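RING finger protein unkempt homolog (Mus musculus, PDB 5ELK) binds RNA sequence-specifically through clustered CCCH zinc fingers and represses translation, setting the early morphology of cortical neurons in the developing embryo. Local coordinates at residues T7-V10 with L11-K15; P110-A113 with F114-E118. All coordinates share one frame; numbering follows the deposited sequence.

Contact 1: T7-V10 with L11-K15; sequences TAYV and LGNYK. With nucleotides of chain B.
Tyr9 and Asn13 meet one turn apart on helix 7-13 because their first torsions bring ring and amide together: Tyr9 CG stands anti to the backbone N (chi1 -174°), while Asn13 CG stands anti to its carbonyl carbon (chi1 -53°). The two side chains cross at about a right angle, and Asn13 OD1 comes to rest over the centre of the Tyr9 ring, 3.1 Å from Tyr9 CE1, with the amide plane turned 55° from the ring. It is an oxygen-on-ring contact, not a hydrogen bond. Trp4 meets the Tyr9 ring edge-to-face. Replacing Tyr9 with an alanine would probably leave the Asn13 amide without the surface it rests on and free to turn, and Trp4 without its aromatic mate.

Further round the helix, Val10 and Tyr14 lie side by side and point the same way, Val10 CG1 touching Tyr14 CB at 3.8 Å. Val10 is buried, touching Tyr92 as well as Tyr14, and a compact apolar side chain suits such a place. Helix 7-13 leads into the CCCH finger predicted at 13-39, and Tyr14 turns from it toward Phe87 and the RNA. The Tyr14 ring stacks with Phe87, its hydroxyl is hydrogen-bonded to Tyr30 O, and that same OH lies 3.0 Å from N2 of G5 of chain B.

The backbone winds as a helix, Leu11 N bonding Thr7 O at 3.0 Å; farther along, Val10 O takes two donors from the same face of its plane: Tyr14 N at 2.8 Å, and Asn13 N at 3.3 Å, the latter well above the carbonyl plane. The chemistry implies a short helix in which Val10 O is shared by two donors, Tyr14 N the closer, and whose Tyr14 carries a polar tip held by protein and set against an RNA base.

Contact 2: P110-A113 with F114-E118; sequences PFCA and FAHIE. With ZN (zinc ion), chain E; nucleotides of chain B.
Metal bonds tie Cys112 to His116: Cys112 SG lies 2.4 Å and His116 NE2 2.1 Å from the zinc ion, whose other two ligands are Cys97 and Cys106, completing the CCCH site. A hydrogen bond adds to this, as Phe114 N donates to Cys112 SG at 3.4 Å, an N-H···S bond characteristic of zinc-bound cysteines. The thiolate also sits at the edge of the Phe114 ring.

Stacking is the work of Phe114, whose CG lies anti to the carbonyl carbon (chi1 -64°), which sends the ring out between the bases. The flat ring is inserted between two bases of chain B, U3 over one face and A4 over the opposite one, with CZ 3.3 Å from A4 C5.

Base reading falls to the backbone. Ala113 N donates to O6 of G5 at 2.8 Å, and Phe111 O accepts from N1 of G5 at 3.0 Å, while Ala113 O takes the N3-H of U3, also at 3.0 Å. A small alanine suits this place, its methyl coming 3.5 Å from O2 of U3. Guanine is thus met by main-chain groups whose amide and carbonyl pattern matches its edge, and the zinc-bound cysteine probably helps fix the loop that presents them.

Overall arrangement
Contact 1 is partly buried on helix 7-13, whereas contact 2 is buried in a loop after helix 98-103, and the two lie in different CCCH zinc-finger regions of the chain. Their centres are about 12 Å apart and they touch directly: Tyr14 CE1 meets Phe111 CD1 at 3.6 Å, and Val10 CG2 packs on Pro110 O. The 7-15 stretch is thus laid against the sixth finger's RNA-binding loop, and G5 of chain B lies close to both. Their chemistry differs accordingly: contact 1 relies on helical backbone bonds and aromatic packing, while 110-118 is organised by zinc and reads bases through main-chain groups and one intercalated ring.

Contact 1: T7-V10 with L11-K15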
loop_
_atom_site.group_PDB
_atom_site.type_symbol
_atom_site.label_atom_id
_atom_site.label_comp_id
_atom_site.label_asym_id
_atom_site.label_seq_id
_atom_site.Cartn_x
_atom_site.Cartn_y
_atom_site.Cartn_z
ATOM N N THR A 7 -9.337 -8.894 2.149
ATOM C CA THR A 7 -7.991 -8.678 1.649
ATOM C C THR A 7 -7.912 -8.583 0.116
ATOM O O THR A 7 -7.087 -7.845 -0.424
ATOM C CB THR A 7 -7.050 -9.764 2.197
ATOM O OG1 THR A 7 -7.512 -11.052 1.772
ATOM C CG2 THR A 7 -7.053 -9.713 3.720
ATOM N N ALA A 8 -8.784 -9.311 -0.578
ATOM C CA ALA A 8 -8.764 -9.313 -2.036
ATOM C C ALA A 8 -9.116 -7.942 -2.603
ATOM O O ALA A 8 -8.658 -7.579 -3.680
ATOM C CB ALA A 8 -9.700 -10.371 -2.577
ATOM N N TYR A 9 -9.927 -7.192 -1.862
ATOM C CA TYR A 9 -10.396 -5.879 -2.287
ATOM C C TYR A 9 -9.340 -4.832 -1.958
ATOM O O TYR A 9 -9.130 -3.861 -2.710
ATOM C CB TYR A 9 -11.705 -5.538 -1.572
ATOM C CG TYR A 9 -12.362 -4.261 -2.055
ATOM C CD1 TYR A 9 -13.227 -4.268 -3.142
ATOM C CD2 TYR A 9 -12.121 -3.048 -1.420
ATOM C CE1 TYR A 9 -13.831 -3.101 -3.581
ATOM C CE2 TYR A 9 -12.719 -1.880 -1.857
ATOM C CZ TYR A 9 -13.572 -1.913 -2.937
ATOM O OH TYR A 9 -14.165 -0.752 -3.372
ATOM N N VAL A 10 -8.686 -5.029 -0.819
ATOM C CA VAL A 10 -7.591 -4.169 -0.413
ATOM C C VAL A 10 -6.544 -4.210 -1.507
ATOM O O VAL A 10 -6.057 -3.170 -1.956
ATOM C CB VAL A 10 -6.968 -4.657 0.906
ATOM C CG1 VAL A 10 -5.692 -3.872 1.247
ATOM C CG2 VAL A 10 -7.981 -4.549 2.019
ATOM N N LEU A 11 -6.223 -5.425 -1.938
ATOM C CA LEU A 11 -5.210 -5.648 -2.967
ATOM C C LEU A 11 -5.518 -4.884 -4.237
ATOM O O LEU A 11 -4.631 -4.295 -4.844
ATOM C CB LEU A 11 -5.124 -7.125 -3.325
ATOM C CG LEU A 11 -3.735 -7.726 -3.555
ATOM C CD1 LEU A 11 -3.886 -9.005 -4.372
ATOM C CD2 LEU A 11 -2.722 -6.765 -4.197
ATOM N N GLY A 12 -6.783 -4.890 -4.641
ATOM C CA GLY A 12 -7.164 -4.299 -5.908
ATOM C C GLY A 12 -7.381 -2.800 -5.875
ATOM O O GLY A 12 -7.276 -2.143 -6.912
ATOM N N ASN A 13 -7.645 -2.249 -4.692
ATOM C CA ASN A 13 -8.172 -0.888 -4.591
ATOM C C ASN A 13 -7.498 0.041 -3.581
ATOM O O ASN A 13 -7.652 1.256 -3.673
ATOM C CB ASN A 13 -9.671 -0.954 -4.284
ATOM C CG ASN A 13 -10.421 -1.826 -5.265
ATOM O OD1 ASN A 13 -11.083 -2.798 -4.881
ATOM N ND2 ASN A 13 -10.311 -1.494 -6.549
ATOM N N TYR A 14 -6.760 -0.514 -2.624
ATOM C CA TYR A 14 -6.165 0.289 -1.554
ATOM C C TYR A 14 -5.304 1.455 -2.069
ATOM O O TYR A 14 -4.332 1.244 -2.785
ATOM C CB TYR A 14 -5.318 -0.599 -0.659
ATOM C CG TYR A 14 -4.786 0.093 0.572
ATOM C CD1 TYR A 14 -5.616 0.350 1.642
ATOM C CD2 TYR A 14 -3.459 0.468 0.673
ATOM C CE1 TYR A 14 -5.147 0.966 2.775
ATOM C CE2 TYR A 14 -2.978 1.091 1.816
ATOM C CZ TYR A 14 -3.834 1.333 2.859
ATOM O OH TYR A 14 -3.393 1.946 4.006
ATOM N N LYS A 15 -5.670 2.672 -1.669
ATOM C CA LYS A 15 -5.010 3.911 -2.103
ATOM C C LYS A 15 -4.862 4.051 -3.614
ATOM O O LYS A 15 -3.891 4.610 -4.113
ATOM C CB LYS A 15 -3.672 4.081 -1.392
ATOM C CG LYS A 15 -3.871 4.461 0.050
ATOM C CD LYS A 15 -2.586 4.479 0.824
ATOM C CE LYS A 15 -2.839 4.838 2.273
ATOM N NZ LYS A 15 -3.563 6.134 2.416
ATOM P P G B 5 7.885 2.021 9.481
ATOM O OP1 G B 5 9.251 2.410 9.032
ATOM O OP2 G B 5 7.560 2.086 10.931
ATOM O "O5'" G B 5 6.779 2.901 8.745
ATOM C "C5'" G B 5 7.009 3.438 7.448
ATOM C "C4'" G B 5 5.720 3.871 6.791
ATOM O "O4'" G B 5 5.007 2.696 6.316
ATOM C "C3'" G B 5 4.743 4.636 7.689
ATOM O "O3'" G B 5 4.070 5.639 6.927
ATOM C "C2'" G B 5 3.743 3.557 8.097
ATOM O "O2'" G B 5 2.457 4.042 8.435
ATOM C "C1'" G B 5 3.698 2.684 6.844
ATOM N N9 G B 5 3.318 1.291 7.101
ATOM C C8 G B 5 4.041 0.352 7.801
ATOM N N7 G B 5 3.444 -0.803 7.858
ATOM C C5 G B 5 2.256 -0.619 7.163
ATOM C C6 G B 5 1.198 -1.526 6.892
ATOM O O6 G B 5 1.096 -2.705 7.231
ATOM N N1 G B 5 0.179 -0.937 6.157
ATOM C C2 G B 5 0.188 0.367 5.722
ATOM N N2 G B 5 -0.886 0.752 5.016
ATOM N N3 G B 5 1.168 1.226 5.962
ATOM C C4 G B 5 2.164 0.668 6.682
#

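Contact 2: P110-A113 with F114-E118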
loop_
_atom_site.group_PDB
_atom_site.type_symbol
_atom_site.label_atom_id
_atom_site.label_comp_id
_atom_site.label_asym_id
_atom_site.label_seq_id
_atom_site.Cartn_x
_atom_site.Cartn_y
_atom_site.Cartn_z
ATOM N N PRO A 110 -7.351 -4.068 9.200
ATOM C CA PRO A 110 -7.624 -4.549 7.839
ATOM C C PRO A 110 -6.735 -3.939 6.759
ATOM O O PRO A 110 -6.867 -4.315 5.595
ATOM C CB PRO A 110 -9.082 -4.146 7.613
ATOM C CG PRO A 110 -9.264 -2.927 8.473
ATOM C CD PRO A 110 -8.387 -3.131 9.675
ATOM N N PHE A 111 -5.835 -3.035 7.137
ATOM C CA PHE A 111 -4.979 -2.357 6.172
ATOM C C PHE A 111 -3.523 -2.640 6.465
ATOM O O PHE A 111 -2.630 -1.997 5.912
ATOM C CB PHE A 111 -5.258 -0.855 6.173
ATOM C CG PHE A 111 -6.677 -0.510 5.814
ATOM C CD1 PHE A 111 -7.314 -1.147 4.767
ATOM C CD2 PHE A 111 -7.380 0.428 6.535
ATOM C CE1 PHE A 111 -8.618 -0.842 4.442
ATOM C CE2 PHE A 111 -8.685 0.738 6.210
ATOM C CZ PHE A 111 -9.301 0.099 5.162
ATOM N N CYS A 112 -3.284 -3.623 7.326
ATOM C CA CYS A 112 -1.940 -4.138 7.514
ATOM C C CYS A 112 -1.546 -4.844 6.230
ATOM O O CYS A 112 -2.361 -5.565 5.646
ATOM C CB CYS A 112 -1.892 -5.125 8.682
ATOM S SG CYS A 112 -0.207 -5.648 9.123
ATOM N N ALA A 113 -0.303 -4.648 5.798
ATOM C CA ALA A 113 0.205 -5.266 4.565
ATOM C C ALA A 113 0.880 -6.599 4.861
ATOM O O ALA A 113 1.382 -7.264 3.950
ATOM C CB ALA A 113 1.186 -4.331 3.856
ATOM N N PHE A 114 0.893 -6.974 6.139
ATOM C CA PHE A 114 1.513 -8.218 6.589
ATOM C C PHE A 114 0.483 -9.268 6.982
ATOM O O PHE A 114 -0.692 -8.968 7.195
ATOM C CB PHE A 114 2.446 -7.929 7.757
ATOM C CG PHE A 114 3.596 -7.051 7.383
ATOM C CD1 PHE A 114 3.464 -5.672 7.392
ATOM C CD2 PHE A 114 4.794 -7.596 6.986
ATOM C CE1 PHE A 114 4.516 -4.862 7.032
ATOM C CE2 PHE A 114 5.847 -6.784 6.617
ATOM C CZ PHE A 114 5.707 -5.418 6.646
ATOM N N ALA A 115 0.934 -10.509 7.084
ATOM C CA ALA A 115 0.030 -11.622 7.336
ATOM C C ALA A 115 -0.342 -11.713 8.808
ATOM O O ALA A 115 0.500 -11.580 9.694
ATOM C CB ALA A 115 0.652 -12.916 6.854
ATOM N N HIS A 116 -1.623 -11.922 9.056
ATOM C CA HIS A 116 -2.109 -12.213 10.393
ATOM C C HIS A 116 -2.316 -13.712 10.483
ATOM O O HIS A 116 -1.593 -14.476 9.847
ATOM C CB HIS A 116 -3.376 -11.411 10.668
ATOM C CG HIS A 116 -3.130 -9.938 10.732
ATOM N ND1 HIS A 116 -4.129 -9.002 10.628
ATOM C CD2 HIS A 116 -1.973 -9.248 10.883
ATOM C CE1 HIS A 116 -3.602 -7.790 10.716
ATOM N NE2 HIS A 116 -2.298 -7.913 10.876
ATOM N N ILE A 117 -3.295 -14.137 11.265
ATOM C CA ILE A 117 -3.489 -15.548 11.525
ATOM C C ILE A 117 -4.545 -16.078 10.604
ATOM O O ILE A 117 -5.519 -15.390 10.311
ATOM C CB ILE A 117 -3.939 -15.764 12.966
ATOM C CG1 ILE A 117 -2.925 -15.098 13.902
ATOM C CG2 ILE A 117 -4.130 -17.256 13.262
ATOM C CD1 ILE A 117 -1.509 -15.609 13.736
ATOM N N GLU A 118 -4.342 -17.309 10.150
ATOM C CA GLU A 118 -5.308 -17.978 9.307
ATOM C C GLU A 118 -6.691 -17.864 9.973
ATOM O O GLU A 118 -6.851 -18.254 11.129
ATOM C CB GLU A 118 -4.913 -19.444 9.126
ATOM C CG GLU A 118 -5.823 -20.222 8.182
ATOM C CD GLU A 118 -5.596 -21.726 8.225
ATOM O OE1 GLU A 118 -4.644 -22.184 8.899
ATOM O OE2 GLU A 118 -6.381 -22.453 7.577
HETATM ZN ZN ZN E . -0.781 -6.542 11.263
ATOM P P U B 3 11.369 -7.065 1.057
ATOM O OP1 U B 3 11.894 -7.334 2.415
ATOM O OP2 U B 3 11.132 -8.166 0.087
ATOM O "O5'" U B 3 9.988 -6.303 1.249
ATOM C "C5'" U B 3 9.721 -5.093 0.557
ATOM C "C4'" U B 3 8.924 -4.149 1.417
ATOM O "O4'" U B 3 7.588 -4.699 1.615
ATOM C "C3'" U B 3 9.500 -3.926 2.813
ATOM O "O3'" U B 3 9.167 -2.605 3.248
ATOM C "C2'" U B 3 8.730 -4.948 3.644
ATOM O "O2'" U B 3 8.695 -4.678 5.030
ATOM C "C1'" U B 3 7.347 -4.862 3.002
ATOM N N1 U B 3 6.491 -6.045 3.208
ATOM C C2 U B 3 5.135 -5.847 3.453
ATOM O O2 U B 3 4.612 -4.741 3.493
ATOM N N3 U B 3 4.392 -6.993 3.648
ATOM C C4 U B 3 4.851 -8.291 3.640
ATOM O O4 U B 3 4.062 -9.219 3.839
ATOM C C5 U B 3 6.259 -8.407 3.384
ATOM C C6 U B 3 7.013 -7.317 3.184
ATOM P P A B 4 10.081 -1.846 4.334
ATOM O OP1 A B 4 10.359 -0.466 3.845
ATOM O OP2 A B 4 11.198 -2.771 4.657
ATOM O "O5'" A B 4 9.168 -1.732 5.640
ATOM C "C5'" A B 4 7.996 -0.925 5.639
ATOM C "C4'" A B 4 7.413 -0.741 7.023
ATOM O "O4'" A B 4 6.920 -2.009 7.545
ATOM C "C3'" A B 4 8.350 -0.187 8.097
ATOM O "O3'" A B 4 7.534 0.531 9.014
ATOM C "C2'" A B 4 8.818 -1.455 8.803
ATOM O "O2'" A B 4 9.320 -1.246 10.109
ATOM C "C1'" A B 4 7.523 -2.264 8.807
ATOM N N9 A B 4 7.680 -3.712 8.944
ATOM C C8 A B 4 8.637 -4.511 8.371
ATOM N N7 A B 4 8.483 -5.785 8.642
ATOM C C5 A B 4 7.344 -5.841 9.438
ATOM C C6 A B 4 6.667 -6.923 10.042
ATOM N N6 A B 4 7.066 -8.193 9.935
ATOM N N1 A B 4 5.554 -6.641 10.767
ATOM C C2 A B 4 5.163 -5.354 10.862
ATOM N N3 A B 4 5.716 -4.254 10.337
ATOM C C4 A B 4 6.825 -4.565 9.624
ATOM P P G B 5 7.885 2.021 9.481
ATOM O OP1 G B 5 9.251 2.410 9.032
ATOM O OP2 G B 5 7.560 2.086 10.931
ATOM O "O5'" G B 5 6.779 2.901 8.745
ATOM C "C5'" G B 5 7.009 3.438 7.448
ATOM C "C4'" G B 5 5.720 3.871 6.791
ATOM O "O4'" G B 5 5.007 2.696 6.316
ATOM C "C3'" G B 5 4.743 4.636 7.689
ATOM O "O3'" G B 5 4.070 5.639 6.927
ATOM C "C2'" G B 5 3.743 3.557 8.097
ATOM O "O2'" G B 5 2.457 4.042 8.435
ATOM C "C1'" G B 5 3.698 2.684 6.844
ATOM N N9 G B 5 3.318 1.291 7.101
ATOM C C8 G B 5 4.041 0.352 7.801
ATOM N N7 G B 5 3.444 -0.803 7.858
ATOM C C5 G B 5 2.256 -0.619 7.163
ATOM C C6 G B 5 1.198 -1.526 6.892
ATOM O O6 G B 5 1.096 -2.705 7.231
ATOM N N1 G B 5 0.179 -0.937 6.157
ATOM C C2 G B 5 0.188 0.367 5.722
ATOM N N2 G B 5 -0.886 0.752 5.016
ATOM N N3 G B 5 1.168 1.226 5.962
ATOM C C4 G B 5 2.164 0.668 6.682
#